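Local coordinates for protein NEQ011 (Nanoarchaeum equitans Kin4-M, PDB 6GQ8) that probably reduces superoxide at a mononuclear iron centre, as expected of a neelaredoxin-type superoxide reductase, at residues V33-E38 with S95-H100; P8-I13 with P39-Q44. All blocks are in the same frame, centred on the assembly; numbering follows the deposited sequence.

Overall arrangement
Contacts 1 and 2 are two halves of one iron site, and their centres lie about 2 Å apart. Both are buried contacts rather than surface ones, although H41 and H100 are partly exposed. Each includes part of a strand of the mixed sheet: 89-97 for S95-H100, 43-52 for P39-Q44; the partner is a loop in contact 1 and the loop leading into strand 12-19 in contact 2. The sheet strands are neighbours, tied by Y96 O to Q44 N, while T98 OG1 is hydrogen-bonded to H42 N. Contact 1 supplies two imidazoles and the thiolate, whereas contact 2 supplies the other two imidazoles and an aliphatic contact beside them. Both also reach the third subunit.

Contact 1. Residues V33-E38 with S95-H100; sequences VKHPNE and SYCTLH. With FE (Fe (III) ion), chain E.
H35 meets C97 and H100 around the iron ion, and it carries essentially all of the contact made by V33-E38. Before it, K34 turns to strand 74-84, where its NZ forms a salt bridge with E76. The H35 imidazole is directed at the metal by a first torsion that sets CG anti to the backbone N (chi1 -173°), and NE2 binds the iron at 2.2 Å. Next in sequence, P36 constrains this ring in two ways: its CD lies over one face, offset toward the rim, and its carbonyl accepts a bond from the far nitrogen, with H35 ND1 to P36 O at 2.7 Å. The donor approaches an in-plane lone pair of that carbonyl, but the oxygen is tilted out of the imidazole plane and the bond is bent. Such a bond would be expected to make the imidazole a somewhat stronger donor to the metal. N37 then ties the loop to H68 and T75 through its amide.

On the other segment, C97 SG binds iron at 2.5 Å and stands oblique to the H35 ring, 3.5 Å from H35 NE2. Two backbone amides point at the sulfur: L99 N to C97 SG is nearly straight (168°) at 3.5 Å, while the bond from H100 N is weak. H100 coordinates through ND1 at 2.2 Å, roughly across the metal from H35; the angle H35 NE2-iron-H100 ND1 is 166°, with the two ring planes almost perpendicular. Thus H35 and H100 form one diagonal of a histidine square and C97 its apex. H10 and H41 complete the square-pyramidal Fe(His)4Cys centre characteristic of superoxide reductases, with C97 at the end of strand 89-97 and H100 in the turn that follows.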
ATOM      1  N   VAL A  33       5.901 -20.416 -15.661  1.00 82.71           N
ATOM      2  CA  VAL A  33       5.487 -21.433 -14.704  1.00 77.16           C
ATOM      3  C   VAL A  33       4.672 -20.713 -13.641  1.00 73.72           C
ATOM      4  O   VAL A  33       5.219 -19.912 -12.871  1.00 70.26           O
ATOM      5  CB  VAL A  33       6.677 -22.177 -14.084  1.00 74.79           C
ATOM      6  CG1 VAL A  33       6.185 -23.239 -13.120  1.00 72.31           C
ATOM      7  CG2 VAL A  33       7.537 -22.799 -15.177  1.00 79.58           C
ATOM      8  N   LYS A  34       3.370 -20.986 -13.602  1.00 72.76           N
ATOM      9  CA  LYS A  34       2.477 -20.272 -12.700  1.00 68.37           C
ATOM     10  C   LYS A  34       2.850 -20.542 -11.248  1.00 61.01           C
ATOM     11  O   LYS A  34       3.062 -21.690 -10.848  1.00 62.64           O
ATOM     12  CB  LYS A  34       1.027 -20.676 -12.969  1.00 74.04           C
ATOM     13  CG  LYS A  34       0.281 -19.712 -13.886  1.00 77.71           C
ATOM     14  CD  LYS A  34      -1.138 -20.183 -14.174  1.00 80.90           C
ATOM     15  CE  LYS A  34      -1.973 -20.249 -12.904  1.00 77.22           C
ATOM     16  NZ  LYS A  34      -2.204 -18.895 -12.328  1.00 72.44           N
ATOM     17  N   HIS A  35       2.941 -19.478 -10.464  1.00 60.88           N
ATOM     18  CA  HIS A  35       3.196 -19.610  -9.037  1.00 52.59           C
ATOM     19  C   HIS A  35       1.887 -19.924  -8.314  1.00 51.42           C
ATOM     20  O   HIS A  35       0.830 -19.421  -8.705  1.00 50.38           O
ATOM     21  CB  HIS A  35       3.807 -18.317  -8.486  1.00 49.89           C
ATOM     22  CG  HIS A  35       4.258 -18.409  -7.059  1.00 49.57           C
ATOM     23  ND1 HIS A  35       3.419 -18.163  -5.994  1.00 46.55           N
ATOM     24  CD2 HIS A  35       5.471 -18.692  -6.523  1.00 49.70           C
ATOM     25  CE1 HIS A  35       4.089 -18.304  -4.864  1.00 46.21           C
ATOM     26  NE2 HIS A  35       5.337 -18.624  -5.157  1.00 48.06           N
ATOM     27  N   PRO A  36       1.924 -20.765  -7.279  1.00 51.86           N
ATOM     28  CA  PRO A  36       0.703 -21.034  -6.510  1.00 51.67           C
ATOM     29  C   PRO A  36       0.090 -19.747  -5.977  1.00 50.89           C
ATOM     30  O   PRO A  36       0.790 -18.779  -5.668  1.00 46.85           O
ATOM     31  CB  PRO A  36       1.192 -21.937  -5.370  1.00 51.85           C
ATOM     32  CG  PRO A  36       2.400 -22.613  -5.925  1.00 54.44           C
ATOM     33  CD  PRO A  36       3.052 -21.610  -6.846  1.00 53.78           C
ATOM     34  N   ASN A  37      -1.244 -19.733  -5.894  1.00 47.29           N
ATOM     35  CA  ASN A  37      -1.996 -18.588  -5.371  1.00 49.08           C
ATOM     36  C   ASN A  37      -2.935 -19.126  -4.295  1.00 51.42           C
ATOM     37  O   ASN A  37      -4.115 -19.378  -4.547  1.00 45.57           O
ATOM     38  CB  ASN A  37      -2.752 -17.856  -6.478  1.00 47.14           C
ATOM     39  CG  ASN A  37      -3.188 -16.463  -6.064  1.00 46.96           C
ATOM     40  OD1 ASN A  37      -3.280 -16.155  -4.874  1.00 45.00           O
ATOM     41  ND2 ASN A  37      -3.461 -15.613  -7.045  1.00 41.22           N
ATOM     42  N   GLU A  38      -2.401 -19.285  -3.093  1.00 47.87           N
ATOM     43  CA  GLU A  38      -3.073 -19.904  -1.963  1.00 44.82           C
ATOM     44  C   GLU A  38      -2.993 -18.976  -0.764  1.00 42.73           C
ATOM     45  O   GLU A  38      -2.129 -18.093  -0.712  1.00 41.19           O
ATOM     46  CB  GLU A  38      -2.424 -21.255  -1.630  1.00 47.08           C
ATOM     47  CG  GLU A  38      -2.333 -22.203  -2.814  1.00 51.30           C
ATOM     48  CD  GLU A  38      -1.328 -23.316  -2.591  1.00 51.72           C
ATOM     49  OE1 GLU A  38      -0.628 -23.293  -1.557  1.00 51.14           O
ATOM     50  OE2 GLU A  38      -1.246 -24.222  -3.446  1.00 72.00           O
ATOM     51  N   SER A  95       9.264  -8.090  -6.208  1.00 33.22           N
ATOM     52  CA  SER A  95       8.064  -8.840  -5.880  1.00 31.71           C
ATOM     53  C   SER A  95       8.293  -9.633  -4.601  1.00 32.79           C
ATOM     54  O   SER A  95       9.429  -9.978  -4.260  1.00 35.22           O
ATOM     55  CB  SER A  95       7.672  -9.785  -7.019  1.00 29.03           C
ATOM     56  OG  SER A  95       8.696 -10.733  -7.254  1.00 37.44           O
ATOM     57  N   TYR A  96       7.202  -9.929  -3.899  1.00 30.09           N
ATOM     58  CA  TYR A  96       7.266 -10.594  -2.606  1.00 31.43           C
ATOM     59  C   TYR A  96       6.386 -11.832  -2.613  1.00 32.09           C
ATOM     60  O   TYR A  96       5.206 -11.758  -2.969  1.00 28.87           O
ATOM     61  CB  TYR A  96       6.829  -9.660  -1.474  1.00 27.52           C
ATOM     62  CG  TYR A  96       6.715 -10.343  -0.126  1.00 27.05           C
ATOM     63  CD1 TYR A  96       7.847 -10.745   0.567  1.00 32.99           C
ATOM     64  CD2 TYR A  96       5.477 -10.570   0.458  1.00 26.51           C
ATOM     65  CE1 TYR A  96       7.752 -11.363   1.803  1.00 29.11           C
ATOM     66  CE2 TYR A  96       5.372 -11.190   1.692  1.00 27.13           C
ATOM     67  CZ  TYR A  96       6.513 -11.584   2.359  1.00 28.38           C
ATOM     68  OH  TYR A  96       6.414 -12.202   3.589  1.00 29.33           O
ATOM     69  N   CYS A  97       6.968 -12.963  -2.228  1.00 32.90           N
ATOM     70  CA  CYS A  97       6.239 -14.200  -2.002  1.00 31.91           C
ATOM     71  C   CYS A  97       6.179 -14.467  -0.505  1.00 33.05           C
ATOM     72  O   CYS A  97       7.168 -14.267   0.207  1.00 31.60           O
ATOM     73  CB  CYS A  97       6.903 -15.375  -2.723  1.00 33.42           C
ATOM     74  SG  CYS A  97       6.260 -16.994  -2.253  1.00 36.54           S
ATOM     75  N   THR A  98       5.009 -14.894  -0.027  1.00 30.32           N
ATOM     76  CA  THR A  98       4.800 -15.051   1.408  1.00 30.48           C
ATOM     77  C   THR A  98       5.647 -16.158   2.022  1.00 38.88           C
ATOM     78  O   THR A  98       5.728 -16.237   3.253  1.00 37.11           O
ATOM     79  CB  THR A  98       3.322 -15.313   1.703  1.00 34.16           C
ATOM     80  OG1 THR A  98       2.883 -16.463   0.973  1.00 31.89           O
ATOM     81  CG2 THR A  98       2.482 -14.108   1.306  1.00 36.45           C
ATOM     82  N   LEU A  99       6.272 -17.012   1.213  1.00 34.37           N
ATOM     83  CA  LEU A  99       7.141 -18.059   1.727  1.00 37.07           C
ATOM     84  C   LEU A  99       8.590 -17.936   1.286  1.00 38.44           C
ATOM     85  O   LEU A  99       9.479 -18.356   2.028  1.00 40.57           O
ATOM     86  CB  LEU A  99       6.623 -19.446   1.306  1.00 39.36           C
ATOM     87  CG  LEU A  99       5.318 -19.936   1.931  1.00 39.36           C
ATOM     88  CD1 LEU A  99       5.043 -21.376   1.523  1.00 49.49           C
ATOM     89  CD2 LEU A  99       5.363 -19.811   3.443  1.00 44.64           C
ATOM     90  N   HIS A 100       8.858 -17.367   0.108  1.00 37.69           N
ATOM     91  CA  HIS A 100      10.198 -17.395  -0.467  1.00 39.84           C
ATOM     92  C   HIS A 100      10.806 -16.005  -0.626  1.00 40.87           C
ATOM     93  O   HIS A 100      11.721 -15.821  -1.437  1.00 39.42           O
ATOM     94  CB  HIS A 100      10.176 -18.145  -1.797  1.00 43.73           C
ATOM     95  CG  HIS A 100       9.621 -19.531  -1.684  1.00 46.84           C
ATOM     96  ND1 HIS A 100       8.369 -19.874  -2.146  1.00 46.30           N
ATOM     97  CD2 HIS A 100      10.134 -20.651  -1.122  1.00 50.87           C
ATOM     98  CE1 HIS A 100       8.144 -21.151  -1.894  1.00 49.44           C
ATOM     99  NE2 HIS A 100       9.199 -21.646  -1.273  1.00 51.86           N
TER
HETATM  100 FE    FE E 201       6.871 -19.005  -3.558  1.00 41.20          FE

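Contact 2. Residues P8-I13 with P39-Q44; sequences PKHSPI and PSHHIQ. With FE (Fe (III) ion), chain E.
H10 and H41 face each other across the iron, each ring presenting the NE2 edge to the other, with NE2 of H10 4.5 Å from NE2 of H41. The separation is that of two ligands bridged by a metal: H10 NE2 binds the iron at 2.2 Å and H41 NE2 binds it at 2.3 Å. The angle H10 NE2-iron-H41 NE2 is 157°, so the two are nearly but not strictly trans. Their imidazole planes are inclined by about 32°, far closer to coplanar than perpendicular. In each ring CD2 and CE1 flank the metal almost evenly, at 3.1 and 3.3 Å from the iron for H10, which means that the ion sits almost symmetrically in front of NE2.

The two backbones deliver these rings differently. In H10, CG lies anti to the carbonyl carbon (chi1 -64°), and the imidazole swings from the loop ahead of strand 12-19 toward the metal; its other nitrogen, ND1, is hydrogen-bonded to N7 OD1, which fixes the ring's rotation. In H41, CG is instead anti to the backbone N, and P36 and L99 touch its side chain.

I43 adds the nonpolar element. Its CD1 reaches H10 CD2 at 4.4 Å, oblique to the imidazole, and its side chain also packs on C97 and V29, so an aliphatic group lies on the same side of the histidine plane as C97. Neighbouring H42 belongs to the surrounding scaffold, its ring stacked on that of H68.

Together H10 and H41 form the second diagonal of the equatorial histidine plane, H35 and H100 being the other, with C97 axial. In this family, superoxide is thought to bind at the position trans to the axial cysteine.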
ATOM      1  N   PRO A   8      11.891 -18.925 -12.551  1.00 60.84           N
ATOM      2  CA  PRO A   8      10.653 -18.891 -13.349  1.00 63.09           C
ATOM      3  C   PRO A   8       9.391 -18.681 -12.531  1.00 62.43           C
ATOM      4  O   PRO A   8       8.421 -18.110 -13.046  1.00 65.01           O
ATOM      5  CB  PRO A   8      10.649 -20.262 -14.043  1.00 65.74           C
ATOM      6  CG  PRO A   8      12.081 -20.688 -14.050  1.00 68.79           C
ATOM      7  CD  PRO A   8      12.666 -20.157 -12.777  1.00 64.58           C
ATOM      8  N   LYS A   9       9.369 -19.117 -11.272  1.00 58.00           N
ATOM      9  CA  LYS A   9       8.162 -19.011 -10.462  1.00 53.65           C
ATOM     10  C   LYS A   9       8.070 -17.697  -9.701  1.00 50.68           C
ATOM     11  O   LYS A   9       6.960 -17.259  -9.376  1.00 52.14           O
ATOM     12  CB  LYS A   9       8.076 -20.176  -9.472  1.00 52.75           C
ATOM     13  CG  LYS A   9       7.522 -21.464 -10.064  1.00 57.24           C
ATOM     14  CD  LYS A   9       7.342 -22.522  -8.988  1.00 59.86           C
ATOM     15  CE  LYS A   9       6.632 -23.753  -9.529  1.00 64.98           C
ATOM     16  NZ  LYS A   9       6.397 -24.770  -8.465  1.00 65.26           N
ATOM     17  N   HIS A  10       9.202 -17.056  -9.400  1.00 48.34           N
ATOM     18  CA  HIS A  10       9.220 -15.912  -8.500  1.00 46.10           C
ATOM     19  C   HIS A  10       9.716 -14.615  -9.124  1.00 47.84           C
ATOM     20  O   HIS A  10       9.388 -13.545  -8.603  1.00 45.30           O
ATOM     21  CB  HIS A  10      10.092 -16.213  -7.270  1.00 45.96           C
ATOM     22  CG  HIS A  10       9.581 -17.332  -6.416  1.00 44.56           C
ATOM     23  ND1 HIS A  10      10.073 -18.616  -6.503  1.00 48.62           N
ATOM     24  CD2 HIS A  10       8.638 -17.356  -5.444  1.00 46.17           C
ATOM     25  CE1 HIS A  10       9.447 -19.387  -5.631  1.00 49.75           C
ATOM     26  NE2 HIS A  10       8.571 -18.647  -4.975  1.00 46.36           N
ATOM     27  N   SER A  11      10.486 -14.669 -10.206  1.00 49.36           N
ATOM     28  CA  SER A  11      11.066 -13.450 -10.766  1.00 45.74           C
ATOM     29  C   SER A  11       9.987 -12.598 -11.428  1.00 42.54           C
ATOM     30  O   SER A  11       9.217 -13.108 -12.248  1.00 44.88           O
ATOM     31  CB  SER A  11      12.162 -13.785 -11.777  1.00 48.39           C
ATOM     32  OG  SER A  11      13.299 -14.334 -11.135  1.00 50.89           O
ATOM     33  N   PRO A  12       9.891 -11.306 -11.098  1.00 42.02           N
ATOM     34  CA  PRO A  12       8.924 -10.425 -11.767  1.00 43.31           C
ATOM     35  C   PRO A  12       9.425 -10.019 -13.144  1.00 48.09           C
ATOM     36  O   PRO A  12      10.358  -9.221 -13.273  1.00 55.97           O
ATOM     37  CB  PRO A  12       8.833  -9.225 -10.813  1.00 43.34           C
ATOM     38  CG  PRO A  12      10.157  -9.192 -10.122  1.00 42.15           C
ATOM     39  CD  PRO A  12      10.616 -10.625 -10.010  1.00 41.78           C
ATOM     40  N   ILE A  13       8.799 -10.564 -14.182  1.00 47.79           N
ATOM     41  CA  ILE A  13       9.235 -10.307 -15.552  1.00 47.05           C
ATOM     42  C   ILE A  13       8.675  -8.968 -16.013  1.00 44.95           C
ATOM     43  O   ILE A  13       7.477  -8.702 -15.873  1.00 46.28           O
ATOM     44  CB  ILE A  13       8.789 -11.445 -16.485  1.00 52.01           C
ATOM     45  CG1 ILE A  13       9.398 -12.773 -16.032  1.00 55.70           C
ATOM     46  CG2 ILE A  13       9.180 -11.140 -17.926  1.00 53.94           C
ATOM     47  CD1 ILE A  13      10.905 -12.735 -15.895  1.00 58.19           C
ATOM     48  N   PRO A  39      -3.877 -19.150   0.227  1.00 42.92           N
ATOM     49  CA  PRO A  39      -3.833 -18.256   1.397  1.00 41.30           C
ATOM     50  C   PRO A  39      -2.479 -18.218   2.086  1.00 43.34           C
ATOM     51  O   PRO A  39      -2.017 -17.135   2.470  1.00 39.21           O
ATOM     52  CB  PRO A  39      -4.925 -18.833   2.308  1.00 44.25           C
ATOM     53  CG  PRO A  39      -5.895 -19.461   1.361  1.00 47.24           C
ATOM     54  CD  PRO A  39      -5.052 -20.042   0.257  1.00 45.91           C
ATOM     55  N   SER A  40      -1.812 -19.364   2.222  1.00 42.66           N
ATOM     56  CA  SER A  40      -0.532 -19.443   2.913  1.00 46.22           C
ATOM     57  C   SER A  40       0.664 -19.422   1.967  1.00 45.58           C
ATOM     58  O   SER A  40       1.796 -19.627   2.419  1.00 45.96           O
ATOM     59  CB  SER A  40      -0.480 -20.689   3.798  1.00 44.86           C
ATOM     60  OG  SER A  40      -1.477 -20.629   4.802  1.00 44.87           O
ATOM     61  N   HIS A  41       0.446 -19.185   0.673  1.00 43.17           N
ATOM     62  CA  HIS A  41       1.552 -19.143  -0.284  1.00 43.35           C
ATOM     63  C   HIS A  41       1.067 -18.420  -1.533  1.00 42.51           C
ATOM     64  O   HIS A  41       0.306 -18.993  -2.318  1.00 43.67           O
ATOM     65  CB  HIS A  41       2.041 -20.548  -0.620  1.00 46.16           C
ATOM     66  CG  HIS A  41       3.280 -20.568  -1.459  1.00 47.27           C
ATOM     67  ND1 HIS A  41       3.705 -21.689  -2.139  1.00 50.09           N
ATOM     68  CD2 HIS A  41       4.194 -19.602  -1.720  1.00 46.98           C
ATOM     69  CE1 HIS A  41       4.822 -21.411  -2.789  1.00 50.83           C
ATOM     70  NE2 HIS A  41       5.141 -20.152  -2.549  1.00 48.51           N
ATOM     71  N   HIS A  42       1.515 -17.178  -1.723  1.00 40.74           N
ATOM     72  CA  HIS A  42       1.076 -16.397  -2.872  1.00 39.98           C
ATOM     73  C   HIS A  42       2.023 -15.228  -3.093  1.00 38.72           C
ATOM     74  O   HIS A  42       2.784 -14.840  -2.204  1.00 38.03           O
ATOM     75  CB  HIS A  42      -0.359 -15.886  -2.691  1.00 38.73           C
ATOM     76  CG  HIS A  42      -0.564 -15.078  -1.446  1.00 36.98           C
ATOM     77  ND1 HIS A  42      -1.189 -15.579  -0.325  1.00 37.28           N
ATOM     78  CD2 HIS A  42      -0.223 -13.801  -1.146  1.00 35.20           C
ATOM     79  CE1 HIS A  42      -1.228 -14.647   0.610  1.00 35.83           C
ATOM     80  NE2 HIS A  42      -0.650 -13.557   0.136  1.00 34.53           N
ATOM     81  N   ILE A  43       1.960 -14.675  -4.301  1.00 38.68           N
ATOM     82  CA  ILE A  43       2.668 -13.441  -4.616  1.00 37.52           C
ATOM     83  C   ILE A  43       1.790 -12.289  -4.147  1.00 37.65           C
ATOM     84  O   ILE A  43       0.669 -12.113  -4.633  1.00 34.96           O
ATOM     85  CB  ILE A  43       2.967 -13.332  -6.119  1.00 38.75           C
ATOM     86  CG1 ILE A  43       3.708 -14.577  -6.621  1.00 41.50           C
ATOM     87  CG2 ILE A  43       3.774 -12.070  -6.404  1.00 37.84           C
ATOM     88  CD1 ILE A  43       5.057 -14.804  -5.981  1.00 42.27           C
ATOM     89  N   GLN A  44       2.294 -11.512  -3.194  1.00 34.00           N
ATOM     90  CA  GLN A  44       1.468 -10.515  -2.524  1.00 36.73           C
ATOM     91  C   GLN A  44       1.508  -9.155  -3.210  1.00 31.15           C
ATOM     92  O   GLN A  44       0.470  -8.495  -3.324  1.00 30.27           O
ATOM     93  CB  GLN A  44       1.902 -10.375  -1.063  1.00 37.39           C
ATOM     94  CG  GLN A  44       0.864  -9.724  -0.166  1.00 41.49           C
ATOM     95  CD  GLN A  44       1.240  -9.810   1.304  1.00 46.95           C
ATOM     96  OE1 GLN A  44       2.055  -9.026   1.794  1.00 47.75           O
ATOM     97  NE2 GLN A  44       0.656 -10.774   2.013  1.00 45.52           N
TER
HETATM   98 FE    FE E 201       6.871 -19.005  -3.558  1.00 41.20          FE